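Uncharacterized protein (Peptoclostridium difficile, PDB 6N7M) is of unknown function but is probably exported, its ordered part folding as a helical hairpin found in a two-chain assembly. Local coordinates at residues 38-43 with 84-89. Residues are numbered along the deposited sequence; the frame is centred on the assembly and turned at random.
Sequences EEYAKH and LKIMKP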
loop_
_atom_site.group_PDB
_atom_site.type_symbol
_atom_site.label_atom_id
_atom_site.label_comp_id
_atom_site.label_asym_id
_atom_site.label_seq_id
_atom_site.Cartn_x
_atom_site.Cartn_y
_atom_site.Cartn_z
ATOM N N GLU A 38 10.017 -4.258 -10.577
ATOM C CA GLU A 38 9.006 -4.646 -11.602
ATOM C C GLU A 38 7.586 -4.509 -11.050
ATOM O O GLU A 38 6.721 -4.021 -11.796
ATOM C CB GLU A 38 9.240 -6.078 -12.064
ATOM C CG GLU A 38 8.178 -6.633 -12.992
ATOM C CD GLU A 38 8.582 -7.936 -13.668
ATOM O OE1 GLU A 38 9.786 -8.118 -13.956
ATOM O OE2 GLU A 38 7.699 -8.779 -13.867
ATOM N N GLU A 39 7.364 -4.985 -9.826
ATOM C CA GLU A 39 6.027 -4.938 -9.208
ATOM C C GLU A 39 5.581 -3.490 -9.035
ATOM O O GLU A 39 4.414 -3.185 -9.342
ATOM C CB GLU A 39 6.052 -5.644 -7.858
ATOM C CG GLU A 39 6.089 -7.151 -7.931
ATOM C CD GLU A 39 6.264 -7.817 -6.569
ATOM O OE1 GLU A 39 6.691 -7.118 -5.576
ATOM O OE2 GLU A 39 5.992 -9.024 -6.482
ATOM N N TYR A 40 6.483 -2.624 -8.585
ATOM C CA TYR A 40 6.075 -1.233 -8.318
ATOM C C TYR A 40 5.875 -0.484 -9.630
ATOM O O TYR A 40 4.956 0.360 -9.724
ATOM C CB TYR A 40 7.094 -0.563 -7.421
ATOM C CG TYR A 40 6.565 0.656 -6.725
ATOM C CD1 TYR A 40 5.514 0.575 -5.827
ATOM C CD2 TYR A 40 7.142 1.898 -6.936
ATOM C CE1 TYR A 40 5.022 1.694 -5.186
ATOM C CE2 TYR A 40 6.673 3.028 -6.291
ATOM C CZ TYR A 40 5.618 2.928 -5.402
ATOM O OH TYR A 40 5.160 4.023 -4.733
ATOM N N ALA A 41 6.698 -0.805 -10.620
ATOM C CA ALA A 41 6.522 -0.173 -11.947
ATOM C C ALA A 41 5.134 -0.562 -12.470
ATOM O O ALA A 41 4.447 0.312 -13.012
ATOM C CB ALA A 41 7.614 -0.611 -12.889
ATOM N N LYS A 42 4.725 -1.824 -12.249
ATOM C CA LYS A 42 3.398 -2.286 -12.754
ATOM C C LYS A 42 2.279 -1.574 -11.993
ATOM O O LYS A 42 1.242 -1.189 -12.629
ATOM C CB LYS A 42 3.243 -3.792 -12.605
ATOM C CG LYS A 42 2.015 -4.361 -13.301
ATOM C CD LYS A 42 1.825 -5.861 -13.074
ATOM C CE LYS A 42 2.946 -6.722 -13.611
ATOM N NZ LYS A 42 2.743 -8.143 -13.241
ATOM N N HIS A 43 2.459 -1.436 -10.684
ATOM C CA HIS A 43 1.456 -0.761 -9.825
ATOM C C HIS A 43 1.256 0.683 -10.303
ATOM O O HIS A 43 0.062 1.135 -10.444
ATOM C CB HIS A 43 1.860 -0.913 -8.349
ATOM C CG HIS A 43 1.021 -0.118 -7.426
ATOM N ND1 HIS A 43 -0.301 -0.419 -7.188
ATOM C CD2 HIS A 43 1.298 0.971 -6.689
ATOM C CE1 HIS A 43 -0.813 0.485 -6.387
ATOM N NE2 HIS A 43 0.148 1.326 -6.052
ATOM N N LEU A 84 15.604 1.210 -1.947
ATOM C CA LEU A 84 14.424 1.644 -1.148
ATOM C C LEU A 84 13.419 0.488 -1.011
ATOM O O LEU A 84 13.146 -0.221 -1.987
ATOM C CB LEU A 84 13.786 2.881 -1.793
ATOM C CG LEU A 84 12.547 3.407 -1.067
ATOM C CD1 LEU A 84 12.903 3.944 0.310
ATOM C CD2 LEU A 84 11.836 4.467 -1.866
ATOM N N LYS A 85 13.001 0.226 0.223
ATOM C CA LYS A 85 12.016 -0.817 0.565
ATOM C C LYS A 85 10.657 -0.121 0.746
ATOM O O LYS A 85 10.503 0.670 1.684
ATOM C CB LYS A 85 12.459 -1.561 1.837
ATOM C CG LYS A 85 13.849 -2.194 1.787
ATOM C CD LYS A 85 13.986 -3.265 0.744
ATOM C CE LYS A 85 15.397 -3.796 0.595
ATOM N NZ LYS A 85 16.309 -2.776 0.025
ATOM N N ILE A 86 9.780 -0.263 -0.239
ATOM C CA ILE A 86 8.412 0.324 -0.214
ATOM C C ILE A 86 7.510 -0.807 0.246
ATOM O O ILE A 86 7.410 -1.803 -0.480
ATOM C CB ILE A 86 8.004 0.866 -1.595
ATOM C CG1 ILE A 86 9.006 1.925 -2.060
ATOM C CG2 ILE A 86 6.573 1.409 -1.563
ATOM C CD1 ILE A 86 8.738 2.446 -3.441
HETATM N N MSE A 87 6.932 -0.670 1.437
HETATM C CA MSE A 87 6.100 -1.759 1.974
HETATM C C MSE A 87 4.980 -2.126 1.006
HETATM O O MSE A 87 4.298 -1.224 0.491
HETATM C CB MSE A 87 5.517 -1.384 3.336
HETATM C CG MSE A 87 4.687 -2.501 3.899
HETATM SE SE MSE A 87 4.141 -2.023 5.695
HETATM C CE MSE A 87 3.297 -0.268 5.530
ATOM N N LYS A 88 4.818 -3.431 0.781
ATOM C CA LYS A 88 3.799 -3.952 -0.172
ATOM C C LYS A 88 2.538 -4.295 0.609
ATOM O O LYS A 88 2.633 -4.766 1.739
ATOM C CB LYS A 88 4.363 -5.187 -0.883
ATOM C CG LYS A 88 3.600 -5.705 -2.077
ATOM C CD LYS A 88 4.319 -6.823 -2.791
ATOM C CE LYS A 88 3.625 -7.259 -4.062
ATOM N NZ LYS A 88 2.264 -7.782 -3.774
ATOM N N PRO A 89 1.328 -4.065 0.054
ATOM C CA PRO A 89 0.111 -4.460 0.752
ATOM C C PRO A 89 0.105 -5.986 0.935
ATOM O O PRO A 89 0.662 -6.699 0.098
ATOM C CB PRO A 89 -1.034 -4.035 -0.180
ATOM C CG PRO A 89 -0.413 -3.043 -1.151
ATOM C CD PRO A 89 1.056 -3.403 -1.232
#
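Ile86 lays its terminal methyl over one face of the Tyr40 ring, a CH-pi contact in which CD1 lies 3.8 Å from the ring centroid and 20° off the ring normal. The methyl is displaced toward the rim, coming nearest to CE2 of Tyr40 at 3.6 Å. The two side chains cross at about a right angle. With CG anti to the backbone N (chi1 -160°), the tyrosine reaches out from helix 37-51, where the loop leaving the second helix of a helical hairpin folds back onto the start of the first. A flat, wide ring with a branched aliphatic partner suits this junction: Ile86 also touches Glu75 and Ile79 of helix 62-82, and Tyr40 packs on Met72, while its OH makes a weak hydrogen bond to Glu75.

Beside this apolar pair, Lys88 runs nearly straight to CE, which meets OE1 of Glu39 at 3.4 Å, the two side chains again crossing at about a right angle. NZ of Lys88 stays 4.8 Å from OE2 of Glu39, too far for a salt bridge. A long lysine suits this partly exposed rim, its methylenes lying against the glutamate while the opposite charges probably attract weakly. Backbone bonds from Ile86 to Tyr35 and from Lys88 to Glu33 hold the loop beside the residues just before helix 37-51. Direct contact between 38-43 and 84-89 includes no hydrogen bond and is probably carried mainly by dispersion at the tyrosine face.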